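Local coordinates for clostripain-related protein (Bacteroides thetaiotaomicron, PDB 5L20) that probably cleaves peptide bonds as a cysteine peptidase of the clostripain (C11) family, this chain being an N-terminal piece of the longer protein, at residues E9-M14 and K103-V108; M14-S19 and I49-T54; S35-N40 and F61-E66; D44-I49 and Y99-R104. One frame throughout, in Å; residues are numbered along the deposited sequence.

Contact 1 of 4, residues E9-M14 and K103-V108; sequences EQTVFM and KRYSMV
Residues Gln-10 to Met-14 and Arg-104 to Val-108 run parallel in strict register, Gln-10 beside Arg-104 and Met-14 beside Val-108, their short axes 21° apart. The ladder alternates between strands: Arg-104 N donates to Glu-9 O (2.9 Å), Thr-11 N to Arg-104 O, Ser-106 N to Thr-11 O, Phe-13 N to Ser-106 O and Val-108 N to Phe-13 O (2.8 Å). At its start Glu-9 and Lys-103 lie alongside, and Glu-9 OE2 forms a salt bridge with Lys-103 NZ (3.0 Å) through its syn lone pair. The guanidinium of Arg-104, its chain bent at chi3 (-92°), lays one face over Gln-10 CB. On the other side of the sheet, Thr-11 CB sits 3.5 Å from Tyr-105 CD2, while the Thr-11 hydroxyl turns to Thr-102 and Ser-100. Met-107 runs beside the Phe-13 ring, Met-107 CG to Phe-13 CD2 4.0 Å, and helix 86-99 covers that ring. Such parallel pairing is typical of alpha/beta sheets, consistent with the caspase-like fold of clostripain relatives.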
loop_
_atom_site.group_PDB
_atom_site.type_symbol
_atom_site.label_atom_id
_atom_site.label_comp_id
_atom_site.label_asym_id
_atom_site.label_seq_id
_atom_site.Cartn_x
_atom_site.Cartn_y
_atom_site.Cartn_z
ATOM N N GLU A 9 -4.750 -10.160 -13.595
ATOM C CA GLU A 9 -3.772 -11.184 -13.213
ATOM C C GLU A 9 -3.188 -11.009 -11.802
ATOM O O GLU A 9 -3.109 -11.988 -11.049
ATOM C CB GLU A 9 -2.615 -11.267 -14.225
ATOM C CG GLU A 9 -3.013 -11.797 -15.597
ATOM C CD GLU A 9 -3.646 -13.174 -15.544
ATOM O OE1 GLU A 9 -3.131 -14.046 -14.807
ATOM O OE2 GLU A 9 -4.671 -13.380 -16.234
ATOM N N GLN A 10 -2.771 -9.794 -11.456
ATOM C CA GLN A 10 -2.011 -9.606 -10.224
ATOM C C GLN A 10 -2.272 -8.258 -9.606
ATOM O O GLN A 10 -2.368 -7.270 -10.303
ATOM C CB GLN A 10 -0.509 -9.747 -10.493
ATOM C CG GLN A 10 0.355 -9.636 -9.235
ATOM C CD GLN A 10 1.757 -9.209 -9.590
ATOM O OE1 GLN A 10 1.960 -8.425 -10.524
ATOM N NE2 GLN A 10 2.739 -9.663 -8.811
ATOM N N THR A 11 -2.425 -8.235 -8.282
ATOM C CA THR A 11 -2.416 -7.013 -7.503
ATOM C C THR A 11 -1.174 -7.007 -6.641
ATOM O O THR A 11 -0.940 -7.976 -5.879
ATOM C CB THR A 11 -3.623 -6.949 -6.562
ATOM O OG1 THR A 11 -4.832 -7.000 -7.319
ATOM C CG2 THR A 11 -3.590 -5.702 -5.732
ATOM N N VAL A 12 -0.379 -5.948 -6.761
ATOM C CA VAL A 12 0.736 -5.719 -5.851
ATOM C C VAL A 12 0.241 -4.728 -4.803
ATOM O O VAL A 12 -0.107 -3.581 -5.134
ATOM C CB VAL A 12 1.984 -5.149 -6.583
ATOM C CG1 VAL A 12 3.098 -4.837 -5.607
ATOM C CG2 VAL A 12 2.477 -6.134 -7.659
ATOM N N PHE A 13 0.167 -5.180 -3.554
ATOM C CA PHE A 13 -0.313 -4.350 -2.461
ATOM C C PHE A 13 0.853 -3.845 -1.631
ATOM O O PHE A 13 1.503 -4.629 -0.940
ATOM C CB PHE A 13 -1.294 -5.145 -1.604
ATOM C CG PHE A 13 -1.793 -4.399 -0.395
ATOM C CD1 PHE A 13 -2.181 -3.061 -0.487
ATOM C CD2 PHE A 13 -1.912 -5.058 0.830
ATOM C CE1 PHE A 13 -2.649 -2.399 0.642
ATOM C CE2 PHE A 13 -2.387 -4.401 1.935
ATOM C CZ PHE A 13 -2.751 -3.078 1.854
ATOM N N MET A 14 1.090 -2.536 -1.675
ATOM C CA MET A 14 2.105 -1.896 -0.868
ATOM C C MET A 14 1.433 -1.406 0.410
ATOM O O MET A 14 0.532 -0.534 0.355
ATOM C CB MET A 14 2.762 -0.741 -1.619
ATOM C CG MET A 14 3.905 -0.135 -0.810
ATOM S SD MET A 14 4.824 1.075 -1.785
ATOM C CE MET A 14 6.318 0.117 -1.998
ATOM N N LYS A 103 -6.306 -12.646 -9.962
ATOM C CA LYS A 103 -5.984 -14.028 -9.700
ATOM C C LYS A 103 -4.965 -14.154 -8.567
ATOM O O LYS A 103 -5.049 -15.068 -7.736
ATOM C CB LYS A 103 -5.437 -14.702 -10.954
ATOM C CG LYS A 103 -6.482 -14.898 -12.040
ATOM C CD LYS A 103 -5.877 -15.442 -13.317
ATOM C CE LYS A 103 -6.927 -15.494 -14.426
ATOM N NZ LYS A 103 -6.337 -15.883 -15.737
ATOM N N ARG A 104 -3.993 -13.261 -8.576
ATOM C CA ARG A 104 -2.882 -13.316 -7.629
ATOM C C ARG A 104 -2.750 -12.005 -6.859
ATOM O O ARG A 104 -3.083 -10.927 -7.375
ATOM C CB ARG A 104 -1.540 -13.547 -8.358
ATOM C CG ARG A 104 -1.353 -14.812 -9.194
ATOM C CD ARG A 104 0.099 -14.744 -9.826
ATOM N NE ARG A 104 0.167 -14.128 -11.163
ATOM C CZ ARG A 104 1.039 -13.201 -11.603
ATOM N NH1 ARG A 104 2.005 -12.665 -10.841
ATOM N NH2 ARG A 104 0.935 -12.788 -12.863
ATOM N N TYR A 105 -2.199 -12.113 -5.648
ATOM C CA TYR A 105 -1.873 -10.968 -4.788
ATOM C C TYR A 105 -0.497 -11.102 -4.214
ATOM O O TYR A 105 -0.075 -12.210 -3.910
ATOM C CB TYR A 105 -2.871 -10.861 -3.605
ATOM C CG TYR A 105 -4.269 -10.554 -4.090
ATOM C CD1 TYR A 105 -5.104 -11.560 -4.558
ATOM C CD2 TYR A 105 -4.722 -9.238 -4.114
ATOM C CE1 TYR A 105 -6.375 -11.272 -5.062
ATOM C CE2 TYR A 105 -6.002 -8.943 -4.620
ATOM C CZ TYR A 105 -6.787 -9.968 -5.085
ATOM O OH TYR A 105 -8.044 -9.648 -5.590
ATOM N N SER A 106 0.199 -9.981 -4.091
ATOM C CA SER A 106 1.453 -9.939 -3.367
ATOM C C SER A 106 1.458 -8.763 -2.406
ATOM O O SER A 106 0.638 -7.846 -2.557
ATOM C CB SER A 106 2.639 -9.826 -4.320
ATOM O OG SER A 106 2.622 -8.576 -4.990
ATOM N N MET A 107 2.378 -8.768 -1.444
ATOM C CA MET A 107 2.375 -7.742 -0.418
ATOM C C MET A 107 3.767 -7.222 -0.210
ATOM O O MET A 107 4.715 -8.006 -0.096
ATOM C CB MET A 107 1.789 -8.333 0.869
ATOM C CG MET A 107 1.245 -7.339 1.835
ATOM S SD MET A 107 0.305 -8.220 3.122
ATOM C CE MET A 107 -0.009 -6.788 4.138
ATOM N N VAL A 108 3.897 -5.902 -0.174
ATOM C CA VAL A 108 5.143 -5.209 0.136
ATOM C C VAL A 108 4.898 -4.431 1.411
ATOM O O VAL A 108 3.978 -3.585 1.412
ATOM C CB VAL A 108 5.531 -4.229 -0.986
ATOM C CG1 VAL A 108 6.790 -3.483 -0.603
ATOM C CG2 VAL A 108 5.725 -4.951 -2.329
#

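Contact 2 of 4, residues M14-S19 and I49-T54; sequences MYLPWS and IFMCTT
The rings of Tyr-15 and Phe-50 stand side by side with planes 34° apart, and Tyr-15 CE1 meets Phe-50 CD1 at 3.6 Å. One edge of the Phe-50 ring faces Leu-16 N and Pro-17 CA, while Pro-17 CD sits over the centre of the Tyr-15 ring. On the reverse of the sheet Leu-16 and Met-51 slant across each other, Leu-16 CB to Met-51 CG 4.0 Å, with Ile-49 CG2 beside Leu-16 CD1. After Pro-17, Trp-18 CG points opposite to its backbone N (chi1 -178°), which carries the indole across to residues 53-54. There one ring face lies 3.4 Å above Thr-54 C, and NE1 bonds to Asp-20. Cys-52 SG rests 3.5 Å from Trp-18 N. Replacing Trp-18 by an alanine would probably leave the Thr-54 backbone without its aromatic cover and Asp-20 without its indole partner. Three parallel-strand hydrogen bonds fix the register and water 1 bridges Leu-16 O and Cys-52 O; side-chain contacts between the two segments are mainly apolar and aromatic.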
loop_
_atom_site.group_PDB
_atom_site.type_symbol
_atom_site.label_atom_id
_atom_site.label_comp_id
_atom_site.label_asym_id
_atom_site.label_seq_id
_atom_site.Cartn_x
_atom_site.Cartn_y
_atom_site.Cartn_z
ATOM N N MET A 14 1.090 -2.536 -1.675
ATOM C CA MET A 14 2.105 -1.896 -0.868
ATOM C C MET A 14 1.433 -1.406 0.410
ATOM O O MET A 14 0.532 -0.534 0.355
ATOM C CB MET A 14 2.762 -0.741 -1.619
ATOM C CG MET A 14 3.905 -0.135 -0.810
ATOM S SD MET A 14 4.824 1.075 -1.785
ATOM C CE MET A 14 6.318 0.117 -1.998
ATOM N N TYR A 15 1.901 -1.921 1.534
ATOM C CA TYR A 15 1.279 -1.732 2.840
ATOM C C TYR A 15 2.248 -0.985 3.751
ATOM O O TYR A 15 3.336 -1.504 4.074
ATOM C CB TYR A 15 0.925 -3.113 3.422
ATOM C CG TYR A 15 0.343 -3.111 4.817
ATOM C CD1 TYR A 15 -0.825 -2.418 5.075
ATOM C CD2 TYR A 15 0.947 -3.796 5.868
ATOM C CE1 TYR A 15 -1.394 -2.415 6.338
ATOM C CE2 TYR A 15 0.367 -3.818 7.150
ATOM C CZ TYR A 15 -0.791 -3.126 7.367
ATOM O OH TYR A 15 -1.353 -3.076 8.610
ATOM N N LEU A 16 1.867 0.251 4.104
ATOM C CA LEU A 16 2.748 1.180 4.797
ATOM C C LEU A 16 2.051 1.673 6.070
ATOM O O LEU A 16 1.597 2.836 6.153
ATOM C CB LEU A 16 3.155 2.352 3.876
ATOM C CG LEU A 16 3.847 1.922 2.579
ATOM C CD1 LEU A 16 3.872 3.107 1.601
ATOM C CD2 LEU A 16 5.247 1.425 2.886
ATOM N N PRO A 17 1.919 0.802 7.053
ATOM C CA PRO A 17 1.279 1.222 8.302
ATOM C C PRO A 17 2.169 2.213 9.046
ATOM O O PRO A 17 3.347 2.404 8.701
ATOM C CB PRO A 17 1.112 -0.091 9.074
ATOM C CG PRO A 17 2.220 -0.966 8.565
ATOM C CD PRO A 17 2.352 -0.611 7.092
ATOM N N TRP A 18 1.623 2.811 10.096
ATOM C CA TRP A 18 2.345 3.897 10.771
ATOM C C TRP A 18 3.682 3.453 11.341
ATOM O O TRP A 18 3.775 2.425 12.005
ATOM C CB TRP A 18 1.468 4.479 11.884
ATOM C CG TRP A 18 2.095 5.631 12.600
ATOM C CD1 TRP A 18 2.481 5.661 13.902
ATOM C CD2 TRP A 18 2.401 6.918 12.049
ATOM N NE1 TRP A 18 3.021 6.900 14.206
ATOM C CE2 TRP A 18 2.990 7.680 13.077
ATOM C CE3 TRP A 18 2.260 7.486 10.780
ATOM C CZ2 TRP A 18 3.419 9.003 12.883
ATOM C CZ3 TRP A 18 2.692 8.806 10.585
ATOM C CH2 TRP A 18 3.266 9.537 11.635
ATOM N N SER A 19 4.731 4.240 11.079
ATOM C CA SER A 19 6.111 3.858 11.387
ATOM C C SER A 19 6.789 4.836 12.336
ATOM O O SER A 19 7.963 4.677 12.653
ATOM C CB SER A 19 6.960 3.807 10.110
ATOM O OG SER A 19 7.162 5.145 9.636
ATOM N N ILE A 49 -2.010 0.864 -2.835
ATOM C CA ILE A 49 -1.215 1.283 -1.705
ATOM C C ILE A 49 -2.095 1.689 -0.537
ATOM O O ILE A 49 -3.053 2.446 -0.723
ATOM C CB ILE A 49 -0.286 2.451 -2.078
ATOM C CG1 ILE A 49 0.529 2.050 -3.322
ATOM C CG2 ILE A 49 0.565 2.851 -0.887
ATOM C CD1 ILE A 49 1.616 3.019 -3.715
ATOM N N PHE A 50 -1.811 1.136 0.640
ATOM C CA PHE A 50 -2.371 1.596 1.910
ATOM C C PHE A 50 -1.275 2.336 2.624
ATOM O O PHE A 50 -0.219 1.761 2.901
ATOM C CB PHE A 50 -2.862 0.433 2.773
ATOM C CG PHE A 50 -3.282 0.816 4.167
ATOM C CD1 PHE A 50 -2.356 0.881 5.210
ATOM C CD2 PHE A 50 -4.634 1.085 4.437
ATOM C CE1 PHE A 50 -2.782 1.185 6.523
ATOM C CE2 PHE A 50 -5.059 1.388 5.728
ATOM C CZ PHE A 50 -4.142 1.440 6.773
ATOM N N MET A 51 -1.494 3.608 2.951
ATOM C CA MET A 51 -0.491 4.328 3.710
ATOM C C MET A 51 -1.103 5.154 4.833
ATOM O O MET A 51 -2.029 5.943 4.591
ATOM C CB MET A 51 0.351 5.237 2.811
ATOM C CG MET A 51 1.381 5.972 3.619
ATOM S SD MET A 51 2.507 6.900 2.582
ATOM C CE MET A 51 3.352 7.841 3.831
ATOM N N CYS A 52 -0.600 4.954 6.043
ATOM C CA CYS A 52 -0.923 5.820 7.185
ATOM C C CYS A 52 -0.219 7.151 6.994
ATOM O O CYS A 52 1.002 7.199 6.894
ATOM C CB CYS A 52 -0.495 5.185 8.505
ATOM S SG CYS A 52 -1.529 3.813 9.045
ATOM N N THR A 53 -0.986 8.237 6.948
ATOM C CA THR A 53 -0.365 9.554 6.860
ATOM C C THR A 53 -0.143 10.123 8.262
ATOM O O THR A 53 0.686 11.024 8.452
ATOM C CB THR A 53 -1.224 10.502 6.043
ATOM O OG1 THR A 53 -2.536 10.507 6.604
ATOM C CG2 THR A 53 -1.328 10.033 4.593
ATOM N N THR A 54 -0.921 9.626 9.229
ATOM C CA THR A 54 -0.658 9.820 10.656
ATOM C C THR A 54 -0.913 8.494 11.348
ATOM O O THR A 54 -1.317 7.522 10.685
ATOM C CB THR A 54 -1.564 10.907 11.294
ATOM O OG1 THR A 54 -2.890 10.379 11.461
ATOM C CG2 THR A 54 -1.607 12.183 10.435
HETATM O O HOH W 1 2.938 5.254 6.915
#

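Contact 3 of 4, residues S35-N40 and F61-E66; sequences SVVEKN and FELAYE
Tyr-65 lays one face of its ring against the side chain of Asn-40, whose CB stands 3.8 Å from the ring centroid in a CH-pi contact, 17° off the normal. The amide of Asn-40 stacks on the same ring, its plane only 21° from that of the phenol, and Asn-40 CG lies 3.3 Å from Tyr-65 CE2. Tyr-65 reaches this place because its CG is anti to the backbone N (chi1 -177°), sending the ring toward the end of helix 23-37. Two backbone carbonyls meet the ring from its CD1 side: Val-37 O comes to 3.4 Å from CD1 and Glu-38 O to 3.2 Å from CE1. A type I turn, closed by Asn-40 N on Val-37 O, presents them. Val-37 sets its two methyls against successive strand residues, CG1 3.6 Å from Ala-64 O and CG2 4.1 Å from Leu-63 CD1. No hydrogen bond crosses between residues 35-40 and 61-66, which implies that stacking, CH-pi and apolar packing hold the helix end on strand 57-66.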
loop_
_atom_site.group_PDB
_atom_site.type_symbol
_atom_site.label_atom_id
_atom_site.label_comp_id
_atom_site.label_asym_id
_atom_site.label_seq_id
_atom_site.Cartn_x
_atom_site.Cartn_y
_atom_site.Cartn_z
ATOM N N SER A 35 7.863 6.001 -10.713
ATOM C CA SER A 35 8.693 6.188 -11.891
ATOM C C SER A 35 8.635 4.925 -12.765
ATOM O O SER A 35 8.829 5.005 -13.970
ATOM C CB SER A 35 10.140 6.553 -11.508
ATOM O OG SER A 35 10.862 5.435 -11.008
ATOM N N VAL A 36 8.334 3.763 -12.168
ATOM C CA VAL A 36 8.133 2.529 -12.934
ATOM C C VAL A 36 6.753 2.462 -13.609
ATOM O O VAL A 36 6.626 1.999 -14.745
ATOM C CB VAL A 36 8.305 1.279 -12.018
ATOM C CG1 VAL A 36 7.969 -0.021 -12.754
ATOM C CG2 VAL A 36 9.736 1.234 -11.455
ATOM N N VAL A 37 5.718 2.918 -12.906
ATOM C CA VAL A 37 4.364 2.959 -13.476
ATOM C C VAL A 37 4.337 3.818 -14.729
ATOM O O VAL A 37 3.648 3.490 -15.691
ATOM C CB VAL A 37 3.339 3.478 -12.444
ATOM C CG1 VAL A 37 1.938 3.717 -13.084
ATOM C CG2 VAL A 37 3.241 2.478 -11.298
ATOM N N GLU A 38 5.135 4.879 -14.731
ATOM C CA GLU A 38 5.216 5.762 -15.902
ATOM C C GLU A 38 5.625 5.059 -17.200
ATOM O O GLU A 38 5.521 5.646 -18.280
ATOM C CB GLU A 38 6.191 6.899 -15.630
ATOM C CG GLU A 38 5.767 7.816 -14.524
ATOM C CD GLU A 38 6.820 8.865 -14.219
ATOM O OE1 GLU A 38 8.005 8.638 -14.562
ATOM O OE2 GLU A 38 6.466 9.916 -13.641
ATOM N N LYS A 39 6.084 3.814 -17.107
ATOM C CA LYS A 39 6.535 3.079 -18.289
ATOM C C LYS A 39 5.475 2.124 -18.843
ATOM O O LYS A 39 5.759 1.313 -19.729
ATOM C CB LYS A 39 7.810 2.297 -17.964
ATOM C CG LYS A 39 8.895 3.126 -17.292
ATOM C CD LYS A 39 10.057 2.244 -16.874
ATOM C CE LYS A 39 11.098 3.030 -16.096
ATOM N NZ LYS A 39 12.208 2.137 -15.642
ATOM N N ASN A 40 4.262 2.202 -18.304
ATOM C CA ASN A 40 3.131 1.471 -18.863
ATOM C C ASN A 40 3.303 -0.056 -18.805
ATOM O O ASN A 40 3.208 -0.750 -19.820
ATOM C CB ASN A 40 2.892 1.927 -20.308
ATOM C CG ASN A 40 1.500 1.624 -20.786
ATOM O OD1 ASN A 40 0.632 1.251 -19.998
ATOM N ND2 ASN A 40 1.269 1.792 -22.087
ATOM N N PHE A 61 -5.098 3.859 -2.118
ATOM C CA PHE A 61 -5.168 4.408 -3.473
ATOM C C PHE A 61 -4.489 3.508 -4.494
ATOM O O PHE A 61 -3.706 2.603 -4.133
ATOM C CB PHE A 61 -4.560 5.835 -3.534
ATOM C CG PHE A 61 -3.090 5.913 -3.185
ATOM C CD1 PHE A 61 -2.689 6.047 -1.863
ATOM C CD2 PHE A 61 -2.132 5.924 -4.178
ATOM C CE1 PHE A 61 -1.338 6.162 -1.535
ATOM C CE2 PHE A 61 -0.762 6.022 -3.855
ATOM C CZ PHE A 61 -0.384 6.148 -2.556
ATOM N N GLU A 62 -4.797 3.743 -5.759
ATOM C CA GLU A 62 -4.220 2.973 -6.843
ATOM C C GLU A 62 -3.219 3.827 -7.611
ATOM O O GLU A 62 -3.438 5.027 -7.797
ATOM C CB GLU A 62 -5.312 2.451 -7.781
ATOM C CG GLU A 62 -4.773 1.703 -8.989
ATOM C CD GLU A 62 -5.862 1.060 -9.821
ATOM O OE1 GLU A 62 -7.048 1.216 -9.460
ATOM O OE2 GLU A 62 -5.544 0.371 -10.823
ATOM N N LEU A 63 -2.088 3.225 -8.002
ATOM C CA LEU A 63 -1.175 3.861 -8.956
ATOM C C LEU A 63 -1.517 3.328 -10.306
ATOM O O LEU A 63 -1.445 2.116 -10.530
ATOM C CB LEU A 63 0.286 3.537 -8.651
ATOM C CG LEU A 63 0.927 4.145 -7.427
ATOM C CD1 LEU A 63 2.409 3.780 -7.495
ATOM C CD2 LEU A 63 0.721 5.648 -7.382
ATOM N N ALA A 64 -1.885 4.206 -11.224
ATOM C CA ALA A 64 -2.213 3.732 -12.551
ATOM C C ALA A 64 -1.570 4.591 -13.622
ATOM O O ALA A 64 -1.049 5.668 -13.353
ATOM C CB ALA A 64 -3.714 3.689 -12.737
ATOM N N TYR A 65 -1.588 4.069 -14.835
ATOM C CA TYR A 65 -1.028 4.773 -15.972
ATOM C C TYR A 65 -2.188 5.296 -16.809
ATOM O O TYR A 65 -3.035 4.524 -17.247
ATOM C CB TYR A 65 -0.130 3.842 -16.778
ATOM C CG TYR A 65 0.569 4.484 -17.951
ATOM C CD1 TYR A 65 1.691 5.285 -17.765
ATOM C CD2 TYR A 65 0.118 4.275 -19.252
ATOM C CE1 TYR A 65 2.341 5.869 -18.841
ATOM C CE2 TYR A 65 0.761 4.856 -20.336
ATOM C CZ TYR A 65 1.872 5.649 -20.122
ATOM O OH TYR A 65 2.516 6.225 -21.193
ATOM N N GLU A 66 -2.245 6.609 -17.001
ATOM C CA GLU A 66 -3.350 7.214 -17.737
ATOM C C GLU A 66 -2.852 8.427 -18.504
ATOM O O GLU A 66 -2.084 9.227 -17.965
ATOM C CB GLU A 66 -4.488 7.606 -16.785
#

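Contact 4 of 4, residues D44-I49 and Y99-R104; sequences DERIII and YSPTKR
Arg-46 stretches from strand 45-52 over the loop after helix 86-99, and its NH1 donates to Ser-100 OG at 2.9 Å. The bond is bent, 143° at the hydrogen, and the serine oxygen lies tilted out of the guanidinium plane. With CG beside the backbone N (chi1 -68°) and the chain extended from CG to NE, the head group passes Ser-100 and sets one face beneath Tyr-99 O, 4.1 Å from its plane. Tyr-99 O, at the C-terminal end of helix 86-99, probably adds a favourable electrostatic term for the guanidinium. At its edge Arg-46 NH2 reaches water 2 at 3.0 Å, and that water donates to Pro-101 O; NE makes a long, weak ion pair with Glu-62 OE2. The loop leads from helix 86-99 into strand 104-109, the helix-to-strand step of an alpha/beta fold. Ser-100 CB packs on Ile-48 CG1 at 4.0 Å. A leucine in place of Arg-46 would probably leave Ser-100 OG without this donor, water 2 without its link to the strand and Glu-62 without this counter-charge. Thr-102 turns CG2 to within 3.8 Å of Arg-46 NH1; Thr-11 is the stronger partner of both the Ser-100 and Thr-102 hydroxyls.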
loop_
_atom_site.group_PDB
_atom_site.type_symbol
_atom_site.label_atom_id
_atom_site.label_comp_id
_atom_site.label_asym_id
_atom_site.label_seq_id
_atom_site.Cartn_x
_atom_site.Cartn_y
_atom_site.Cartn_z
ATOM N N ASP A 44 -1.833 -5.997 -17.079
ATOM C CA ASP A 44 -2.465 -7.158 -16.454
ATOM C C ASP A 44 -2.473 -7.057 -14.938
ATOM O O ASP A 44 -2.899 -7.999 -14.267
ATOM C CB ASP A 44 -1.733 -8.452 -16.809
ATOM C CG ASP A 44 -2.022 -8.947 -18.198
ATOM O OD1 ASP A 44 -3.156 -8.768 -18.691
ATOM O OD2 ASP A 44 -1.094 -9.548 -18.785
ATOM N N GLU A 45 -1.949 -5.953 -14.415
ATOM C CA GLU A 45 -1.712 -5.842 -12.970
ATOM C C GLU A 45 -2.170 -4.498 -12.447
ATOM O O GLU A 45 -2.251 -3.530 -13.209
ATOM C CB GLU A 45 -0.227 -6.036 -12.642
ATOM C CG GLU A 45 0.396 -7.336 -13.152
ATOM C CD GLU A 45 0.953 -7.227 -14.570
ATOM O OE1 GLU A 45 0.983 -6.109 -15.136
ATOM O OE2 GLU A 45 1.370 -8.273 -15.111
ATOM N N ARG A 46 -2.449 -4.442 -11.142
ATOM C CA ARG A 46 -2.719 -3.180 -10.454
ATOM C C ARG A 46 -1.760 -3.025 -9.280
ATOM O O ARG A 46 -1.360 -4.023 -8.665
ATOM C CB ARG A 46 -4.151 -3.120 -9.922
ATOM C CG ARG A 46 -5.284 -3.033 -10.970
ATOM C CD ARG A 46 -6.605 -2.567 -10.292
ATOM N NE ARG A 46 -7.804 -2.782 -11.093
ATOM C CZ ARG A 46 -8.446 -3.947 -11.199
ATOM N NH1 ARG A 46 -7.996 -5.033 -10.566
ATOM N NH2 ARG A 46 -9.530 -4.043 -11.965
ATOM N N ILE A 47 -1.432 -1.781 -8.954
ATOM C CA ILE A 47 -0.684 -1.451 -7.753
ATOM C C ILE A 47 -1.621 -0.690 -6.827
ATOM O O ILE A 47 -2.151 0.364 -7.215
ATOM C CB ILE A 47 0.560 -0.593 -8.043
ATOM C CG1 ILE A 47 1.561 -1.397 -8.885
ATOM C CG2 ILE A 47 1.186 -0.158 -6.725
ATOM C CD1 ILE A 47 2.763 -0.634 -9.320
ATOM N N ILE A 48 -1.831 -1.226 -5.632
ATOM C CA ILE A 48 -2.714 -0.644 -4.625
ATOM C C ILE A 48 -1.870 -0.333 -3.398
ATOM O O ILE A 48 -1.069 -1.179 -2.981
ATOM C CB ILE A 48 -3.842 -1.619 -4.223
ATOM C CG1 ILE A 48 -4.647 -2.097 -5.437
ATOM C CG2 ILE A 48 -4.689 -1.007 -3.093
ATOM C CD1 ILE A 48 -5.379 -0.950 -6.157
ATOM N N ILE A 49 -2.010 0.864 -2.835
ATOM C CA ILE A 49 -1.215 1.283 -1.705
ATOM C C ILE A 49 -2.095 1.689 -0.537
ATOM O O ILE A 49 -3.053 2.446 -0.723
ATOM C CB ILE A 49 -0.286 2.451 -2.078
ATOM C CG1 ILE A 49 0.529 2.050 -3.322
ATOM C CG2 ILE A 49 0.565 2.851 -0.887
ATOM C CD1 ILE A 49 1.616 3.019 -3.715
ATOM N N TYR A 99 -11.553 -3.621 -4.422
ATOM C CA TYR A 99 -11.152 -2.649 -5.432
ATOM C C TYR A 99 -10.351 -3.301 -6.555
ATOM O O TYR A 99 -10.352 -2.814 -7.694
ATOM C CB TYR A 99 -10.347 -1.515 -4.805
ATOM C CG TYR A 99 -11.186 -0.544 -4.019
ATOM C CD1 TYR A 99 -11.997 0.369 -4.683
ATOM C CD2 TYR A 99 -11.160 -0.524 -2.626
ATOM C CE1 TYR A 99 -12.755 1.283 -3.972
ATOM C CE2 TYR A 99 -11.935 0.388 -1.898
ATOM C CZ TYR A 99 -12.720 1.277 -2.591
ATOM O OH TYR A 99 -13.461 2.205 -1.897
ATOM N N SER A 100 -9.657 -4.402 -6.245
ATOM C CA SER A 100 -8.771 -4.997 -7.242
ATOM C C SER A 100 -8.904 -6.515 -7.267
ATOM O O SER A 100 -8.100 -7.227 -6.679
ATOM C CB SER A 100 -7.321 -4.598 -6.963
ATOM O OG SER A 100 -6.487 -5.027 -8.038
ATOM N N PRO A 101 -9.940 -7.034 -7.933
ATOM C CA PRO A 101 -10.139 -8.473 -8.058
ATOM C C PRO A 101 -9.175 -9.077 -9.070
ATOM O O PRO A 101 -9.267 -8.772 -10.262
ATOM C CB PRO A 101 -11.587 -8.596 -8.567
ATOM C CG PRO A 101 -12.139 -7.224 -8.521
ATOM C CD PRO A 101 -11.046 -6.256 -8.524
ATOM N N THR A 102 -8.238 -9.902 -8.605
ATOM C CA THR A 102 -7.229 -10.462 -9.498
ATOM C C THR A 102 -6.977 -11.897 -9.089
ATOM O O THR A 102 -7.365 -12.310 -7.994
ATOM C CB THR A 102 -5.883 -9.671 -9.447
ATOM O OG1 THR A 102 -5.432 -9.568 -8.087
ATOM C CG2 THR A 102 -6.022 -8.258 -10.004
ATOM N N LYS A 103 -6.306 -12.646 -9.962
ATOM C CA LYS A 103 -5.984 -14.028 -9.700
ATOM C C LYS A 103 -4.965 -14.154 -8.567
ATOM O O LYS A 103 -5.049 -15.068 -7.736
ATOM C CB LYS A 103 -5.437 -14.702 -10.954
ATOM C CG LYS A 103 -6.482 -14.898 -12.040
ATOM C CD LYS A 103 -5.877 -15.442 -13.317
ATOM C CE LYS A 103 -6.927 -15.494 -14.426
ATOM N NZ LYS A 103 -6.337 -15.883 -15.737
ATOM N N ARG A 104 -3.993 -13.261 -8.576
ATOM C CA ARG A 104 -2.882 -13.316 -7.629
ATOM C C ARG A 104 -2.750 -12.005 -6.859
ATOM O O ARG A 104 -3.083 -10.927 -7.375
ATOM C CB ARG A 104 -1.540 -13.547 -8.358
ATOM C CG ARG A 104 -1.353 -14.812 -9.194
ATOM C CD ARG A 104 0.099 -14.744 -9.826
ATOM N NE ARG A 104 0.167 -14.128 -11.163
ATOM C CZ ARG A 104 1.039 -13.201 -11.603
ATOM N NH1 ARG A 104 2.005 -12.665 -10.841
ATOM N NH2 ARG A 104 0.935 -12.788 -12.863
HETATM O O HOH W 2 -9.915 -7.032 -11.948
#

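How the contacts relate
From the N terminus, strand 10-16 enters both contact 1 and contact 2, which share Met-14. Contact 2 closes the first loop, bringing strand 45-52 back beside strand 10-16 after the helix 23-37 crossover. Contact 3 starts inside that loop, at the helix end, and finishes beyond it on strand 57-66, so the two cross. Contact 4 runs from strand 45-52 to the loop after helix 86-99 and crosses both contacts 2 and 3. Contact 1 closes the longest loop, with contacts 2 and 3 nested in it, and shares Lys-103 and Arg-104 with contact 4. Contacts 1 and 2 join neighbouring strands of the mixed sheet, contact 3 adds the end of helix 23-37, and contact 4 that loop.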